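Local coordinates for protein CyaB (Pseudomonas aeruginosa, PDB 3R5G) that probably converts ATP to cyclic AMP, the part described being the class III nucleotide cyclase catalytic domain of a longer membrane adenylyl cyclase, at residues Q6-V12 with N115-V121; V12-D16 with A142-E146. One frame throughout, in Å; residues are numbered along the deposited sequence.

Contact 1. Residues Q6-V12 with N115-V121; sequences QRKKLTV and NTGYCTV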
loop_
_atom_site.group_PDB
_atom_site.type_symbol
_atom_site.label_atom_id
_atom_site.label_comp_id
_atom_site.label_asym_id
_atom_site.label_seq_id
_atom_site.Cartn_x
_atom_site.Cartn_y
_atom_site.Cartn_z
ATOM N N GLN A 6 2.910 11.253 17.882
ATOM C CA GLN A 6 3.237 10.476 19.095
ATOM C C GLN A 6 3.561 9.012 18.824
ATOM O O GLN A 6 3.256 8.560 17.741
ATOM C CB GLN A 6 2.088 10.474 20.091
ATOM C CG GLN A 6 0.770 10.853 19.562
ATOM C CD GLN A 6 0.067 11.856 20.509
ATOM O OE1 GLN A 6 0.364 13.051 20.489
ATOM N NE2 GLN A 6 -0.857 11.368 21.331
ATOM N N ARG A 7 4.191 8.347 19.773
ATOM C CA ARG A 7 4.489 6.890 19.698
ATOM C C ARG A 7 3.503 6.242 20.621
ATOM O O ARG A 7 3.452 6.607 21.781
ATOM C CB ARG A 7 5.887 6.593 20.215
ATOM C CG ARG A 7 6.385 5.226 19.822
ATOM C CD ARG A 7 7.754 5.303 19.137
ATOM N NE ARG A 7 8.315 3.964 18.987
ATOM C CZ ARG A 7 8.444 3.111 20.001
ATOM N NH1 ARG A 7 8.059 3.482 21.218
ATOM N NH2 ARG A 7 8.957 1.881 19.802
ATOM N N LYS A 8 2.694 5.288 20.123
ATOM C CA LYS A 8 1.594 4.740 20.927
ATOM C C LYS A 8 1.434 3.242 20.595
ATOM O O LYS A 8 1.724 2.883 19.445
ATOM C CB LYS A 8 0.301 5.454 20.579
ATOM C CG LYS A 8 0.292 6.894 21.103
ATOM C CD LYS A 8 -0.909 7.617 20.453
ATOM C CE LYS A 8 -2.185 7.263 21.170
ATOM N NZ LYS A 8 -2.905 8.580 21.404
ATOM N N LYS A 9 0.950 2.466 21.566
ATOM C CA LYS A 9 0.698 0.980 21.322
ATOM C C LYS A 9 -0.645 0.943 20.580
ATOM O O LYS A 9 -1.666 1.407 21.096
ATOM C CB LYS A 9 0.592 0.270 22.632
ATOM C CG LYS A 9 0.429 -1.287 22.313
ATOM C CD LYS A 9 0.605 -2.043 23.575
ATOM C CE LYS A 9 2.040 -2.359 23.875
ATOM N NZ LYS A 9 2.004 -3.328 25.042
ATOM N N LEU A 10 -0.644 0.406 19.368
ATOM C CA LEU A 10 -1.820 0.258 18.545
ATOM C C LEU A 10 -1.975 -1.203 18.140
ATOM O O LEU A 10 -1.007 -1.918 18.083
ATOM C CB LEU A 10 -1.704 1.075 17.293
ATOM C CG LEU A 10 -1.336 2.555 17.412
ATOM C CD1 LEU A 10 -1.302 3.159 16.023
ATOM C CD2 LEU A 10 -2.375 3.246 18.195
ATOM N N THR A 11 -3.225 -1.584 17.834
ATOM C CA THR A 11 -3.465 -2.810 17.015
ATOM C C THR A 11 -3.794 -2.301 15.633
ATOM O O THR A 11 -4.703 -1.464 15.419
ATOM C CB THR A 11 -4.507 -3.708 17.667
ATOM O OG1 THR A 11 -4.013 -4.211 18.902
ATOM C CG2 THR A 11 -4.768 -4.978 16.734
ATOM N N VAL A 12 -3.105 -2.860 14.661
ATOM C CA VAL A 12 -3.178 -2.445 13.261
ATOM C C VAL A 12 -3.686 -3.570 12.372
ATOM O O VAL A 12 -3.240 -4.722 12.555
ATOM C CB VAL A 12 -1.772 -1.991 12.683
ATOM C CG1 VAL A 12 -1.855 -1.606 11.243
ATOM C CG2 VAL A 12 -1.164 -0.901 13.610
ATOM N N ASN A 115 -1.528 -6.935 13.792
ATOM C CA ASN A 115 -0.410 -6.968 14.692
ATOM C C ASN A 115 -0.606 -5.893 15.709
ATOM O O ASN A 115 -1.256 -4.868 15.422
ATOM C CB ASN A 115 0.884 -6.703 13.877
ATOM C CG ASN A 115 2.135 -6.594 14.753
ATOM O OD1 ASN A 115 2.379 -7.468 15.608
ATOM N ND2 ASN A 115 2.873 -5.505 14.604
ATOM N N THR A 116 -0.014 -5.983 16.859
ATOM C CA THR A 116 -0.083 -4.993 17.934
ATOM C C THR A 116 1.337 -4.624 18.337
ATOM O O THR A 116 2.199 -5.459 18.435
ATOM C CB THR A 116 -0.727 -5.629 19.131
ATOM O OG1 THR A 116 -2.031 -6.123 18.797
ATOM C CG2 THR A 116 -0.815 -4.657 20.399
ATOM N N GLY A 117 1.591 -3.340 18.473
ATOM C CA GLY A 117 2.922 -2.857 18.946
ATOM C C GLY A 117 2.968 -1.347 18.827
ATOM O O GLY A 117 1.982 -0.683 18.449
ATOM N N TYR A 118 4.120 -0.790 19.280
ATOM C CA TYR A 118 4.254 0.669 19.247
ATOM C C TYR A 118 4.458 1.191 17.901
ATOM O O TYR A 118 5.294 0.722 17.126
ATOM C CB TYR A 118 5.464 1.051 20.185
ATOM C CG TYR A 118 5.043 0.916 21.641
ATOM C CD1 TYR A 118 4.379 1.981 22.340
ATOM C CD2 TYR A 118 5.290 -0.228 22.366
ATOM C CE1 TYR A 118 3.938 1.841 23.682
ATOM C CE2 TYR A 118 4.901 -0.321 23.691
ATOM C CZ TYR A 118 4.218 0.698 24.327
ATOM O OH TYR A 118 3.826 0.548 25.673
ATOM N N CYS A 119 3.668 2.217 17.557
ATOM C CA CYS A 119 3.661 2.845 16.246
ATOM C C CYS A 119 3.772 4.351 16.377
ATOM O O CYS A 119 3.466 4.849 17.411
ATOM C CB CYS A 119 2.316 2.579 15.519
ATOM S SG CYS A 119 1.999 0.818 15.191
ATOM N N THR A 120 4.211 5.031 15.336
ATOM C CA THR A 120 4.241 6.525 15.341
ATOM C C THR A 120 3.015 7.011 14.614
ATOM O O THR A 120 2.721 6.638 13.435
ATOM C CB THR A 120 5.502 7.030 14.639
ATOM O OG1 THR A 120 6.653 6.457 15.262
ATOM C CG2 THR A 120 5.513 8.560 14.568
ATOM N N VAL A 121 2.262 7.914 15.266
ATOM C CA VAL A 121 1.010 8.428 14.667
ATOM C C VAL A 121 1.046 9.943 14.536
ATOM O O VAL A 121 1.507 10.606 15.449
ATOM C CB VAL A 121 -0.282 8.245 15.532
ATOM C CG1 VAL A 121 -1.600 8.238 14.608
ATOM C CG2 VAL A 121 -0.111 7.077 16.440
HETATM O O HOH W 1 8.105 0.166 17.730
#

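Contact 2. Residues V12-D16 with A142-E146; sequences VFFSD and ASRLE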
loop_
_atom_site.group_PDB
_atom_site.type_symbol
_atom_site.label_atom_id
_atom_site.label_comp_id
_atom_site.label_asym_id
_atom_site.label_seq_id
_atom_site.Cartn_x
_atom_site.Cartn_y
_atom_site.Cartn_z
ATOM N N VAL A 12 -3.105 -2.860 14.661
ATOM C CA VAL A 12 -3.178 -2.445 13.261
ATOM C C VAL A 12 -3.686 -3.570 12.372
ATOM O O VAL A 12 -3.240 -4.722 12.555
ATOM C CB VAL A 12 -1.772 -1.991 12.683
ATOM C CG1 VAL A 12 -1.855 -1.606 11.243
ATOM C CG2 VAL A 12 -1.164 -0.901 13.610
ATOM N N PHE A 13 -4.678 -3.294 11.524
ATOM C CA PHE A 13 -5.401 -4.288 10.734
ATOM C C PHE A 13 -5.252 -3.903 9.271
ATOM O O PHE A 13 -5.436 -2.718 8.888
ATOM C CB PHE A 13 -6.900 -4.145 11.157
ATOM C CG PHE A 13 -7.817 -4.844 10.246
ATOM C CD1 PHE A 13 -8.292 -6.132 10.615
ATOM C CD2 PHE A 13 -8.239 -4.279 9.012
ATOM C CE1 PHE A 13 -9.204 -6.792 9.786
ATOM C CE2 PHE A 13 -9.174 -4.998 8.143
ATOM C CZ PHE A 13 -9.650 -6.253 8.532
ATOM N N PHE A 14 -4.896 -4.907 8.443
ATOM C CA PHE A 14 -4.969 -4.782 7.032
ATOM C C PHE A 14 -5.782 -5.867 6.428
ATOM O O PHE A 14 -5.692 -7.021 6.887
ATOM C CB PHE A 14 -3.552 -4.886 6.347
ATOM C CG PHE A 14 -2.677 -3.658 6.521
ATOM C CD1 PHE A 14 -1.950 -3.482 7.636
ATOM C CD2 PHE A 14 -2.677 -2.641 5.539
ATOM C CE1 PHE A 14 -1.080 -2.389 7.771
ATOM C CE2 PHE A 14 -1.915 -1.477 5.740
ATOM C CZ PHE A 14 -1.052 -1.400 6.827
ATOM N N SER A 15 -6.496 -5.572 5.376
ATOM C CA SER A 15 -7.188 -6.647 4.635
ATOM C C SER A 15 -7.174 -6.401 3.162
ATOM O O SER A 15 -6.986 -5.279 2.716
ATOM C CB SER A 15 -8.620 -6.780 5.082
ATOM O OG SER A 15 -9.395 -5.580 4.745
ATOM N N ASP A 16 -7.377 -7.460 2.376
ATOM C CA ASP A 16 -7.676 -7.248 0.976
ATOM C C ASP A 16 -8.584 -8.368 0.488
ATOM O O ASP A 16 -8.870 -9.334 1.254
ATOM C CB ASP A 16 -6.396 -7.168 0.108
ATOM C CG ASP A 16 -5.646 -8.472 0.004
ATOM O OD1 ASP A 16 -6.190 -9.499 -0.374
ATOM O OD2 ASP A 16 -4.449 -8.457 0.351
ATOM N N ALA A 142 1.957 -5.830 10.291
ATOM C CA ALA A 142 0.547 -6.141 9.974
ATOM C C ALA A 142 0.325 -6.338 8.491
ATOM O O ALA A 142 -0.383 -7.231 8.097
ATOM C CB ALA A 142 -0.442 -5.081 10.501
ATOM N N SER A 143 0.912 -5.472 7.682
ATOM C CA SER A 143 0.853 -5.585 6.245
ATOM C C SER A 143 1.480 -6.909 5.736
ATOM O O SER A 143 0.904 -7.578 4.850
ATOM C CB SER A 143 1.536 -4.369 5.609
ATOM O OG SER A 143 1.468 -4.599 4.189
ATOM N N ARG A 144 2.598 -7.246 6.330
ATOM C CA ARG A 144 3.241 -8.509 5.906
ATOM C C ARG A 144 2.434 -9.706 6.309
ATOM O O ARG A 144 2.422 -10.756 5.583
ATOM C CB ARG A 144 4.629 -8.559 6.556
ATOM C CG ARG A 144 5.629 -7.511 5.958
ATOM C CD ARG A 144 5.644 -7.446 4.386
ATOM N NE ARG A 144 7.033 -7.218 3.957
ATOM C CZ ARG A 144 7.447 -6.881 2.730
ATOM N NH1 ARG A 144 6.585 -6.717 1.726
ATOM N NH2 ARG A 144 8.751 -6.705 2.503
ATOM N N LEU A 145 1.774 -9.666 7.455
ATOM C CA LEU A 145 0.913 -10.795 7.812
ATOM C C LEU A 145 -0.242 -10.903 6.825
ATOM O O LEU A 145 -0.716 -12.001 6.453
ATOM C CB LEU A 145 0.418 -10.733 9.273
ATOM C CG LEU A 145 1.469 -10.743 10.373
ATOM C CD1 LEU A 145 0.834 -10.700 11.771
ATOM C CD2 LEU A 145 2.427 -11.916 10.206
ATOM N N GLU A 146 -0.820 -9.750 6.419
ATOM C CA GLU A 146 -1.876 -9.801 5.492
ATOM C C GLU A 146 -1.364 -10.448 4.171
ATOM O O GLU A 146 -2.073 -11.299 3.598
ATOM C CB GLU A 146 -2.408 -8.388 5.328
ATOM C CG GLU A 146 -3.600 -8.286 4.405
ATOM C CD GLU A 146 -3.237 -7.726 3.052
ATOM O OE1 GLU A 146 -2.211 -8.095 2.520
ATOM O OE2 GLU A 146 -3.913 -6.798 2.485
#

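Contact 1. Residues Q6-V12 with N115-V121
Lys-9 runs over one face of the Tyr-118 ring in a CH-pi contact, its CB 4.1 Å from the ring centroid and 20° off the normal. A bend at chi3 (-86°) turns the chain back so that Lys-9 CE comes 3.5 Å from Tyr-118 CE2. Two residues back on the same face, Arg-7 lays its guanidinium nearly parallel to the ring, the planes 7° apart, but over Tyr-118 CB, which lies 3.4 Å from the guanidinium plane. A water accepts a weak bond from Arg-7 NH2 and donates to Tyr-118 O. Farther along, Thr-11 OG1 and Thr-116 OG1 share a hydrogen bond of 2.8 Å, and Thr-116 OG1 also bonds Thr-160. On the other face of the sheet Leu-10 CD1 lies 3.7 Å from Cys-119 CB, while Val-12 CG2 meets the Cys-119 sulfur at 3.9 Å. Paired backbone bonds join Gln-6, Lys-8, Leu-10 and Val-12 to Val-121, Cys-119, Gly-117 and Asn-115, an antiparallel ladder of the cyclase domain's sheet that continues through the corner at Gly-117. Lys-9 and Thr-11 pack on helix 74-100; Leu-10, Val-12 and Val-121 meet Ile-134 of strand 129-135, and Cys-119 abuts helix 137-148.

Contact 2. Residues V12-D16 with A142-E146
Val-12 and Ala-142 begin the packing of a helix on the central sheet of the class III cyclase catalytic domain, where strand 12-16 and helix 142-146 run in roughly the same direction, 31° apart, with axes 7.5 Å from each other at closest approach. Val-12 CG1 lies 3.8 Å from Ala-142 CB, and the same methyl, Ala-142 CB, is 3.5 Å from Val-12 O. Phe-13 points to the other face of the sheet, where helix 74-100 lies. Phe-14 carries most of the apolar contact. With CG anti to its carbonyl carbon, the ring lies against the first turn of the segment: Ala-142 CB meets its edge in the ring plane, 3.6 Å from Phe-14 CD1, whereas Ser-143 CB sits over a face in a CH-pi contact, 4.0 Å from the centroid and 14° off the normal. Two side chains of one helical turn thus bound the same ring from two directions, and Phe-14 CB rests on Glu-146 CB. Ser-15 contributes mainly backbone, its C lying 3.4 Å from Glu-146 OE2. At Asp-16 the contact turns polar. Arg-111, on the adjoining strand 109-116, forms a salt bridge with Asp-16 OD2 and a long, weak ion pair with Glu-146 OE1, so one guanidinium stands beside both acids; Arg-18 pairs with Asp-16 OD1. The carboxylates of Asp-16 and Glu-146 are turned 82° against each other, with Asp-16 OD2 2.8 Å from Glu-146 OE2.

In the fold
Strand 6-18 opens the modelled domain and supplies the first segment of both contacts, which share Val-12. From there the chain builds helix 29-50, strands 53-58 and 61-66 and helix 74-100 before contact 1 closes a loop of 102 residues, bringing 115-121 back alongside the N-terminal half of the strand. Contact 2 closes later, after strand 129-135, when helix 137-148 settles against 12-16. The segments alternate along the sequence, so the two loops cross rather than nest. Contact 1 is strand-to-strand pairing within the sheet, contact 2 a helix laid on one of its faces; Asn-115 CB packs against Ala-142 N, 3.8 Å away, where they meet.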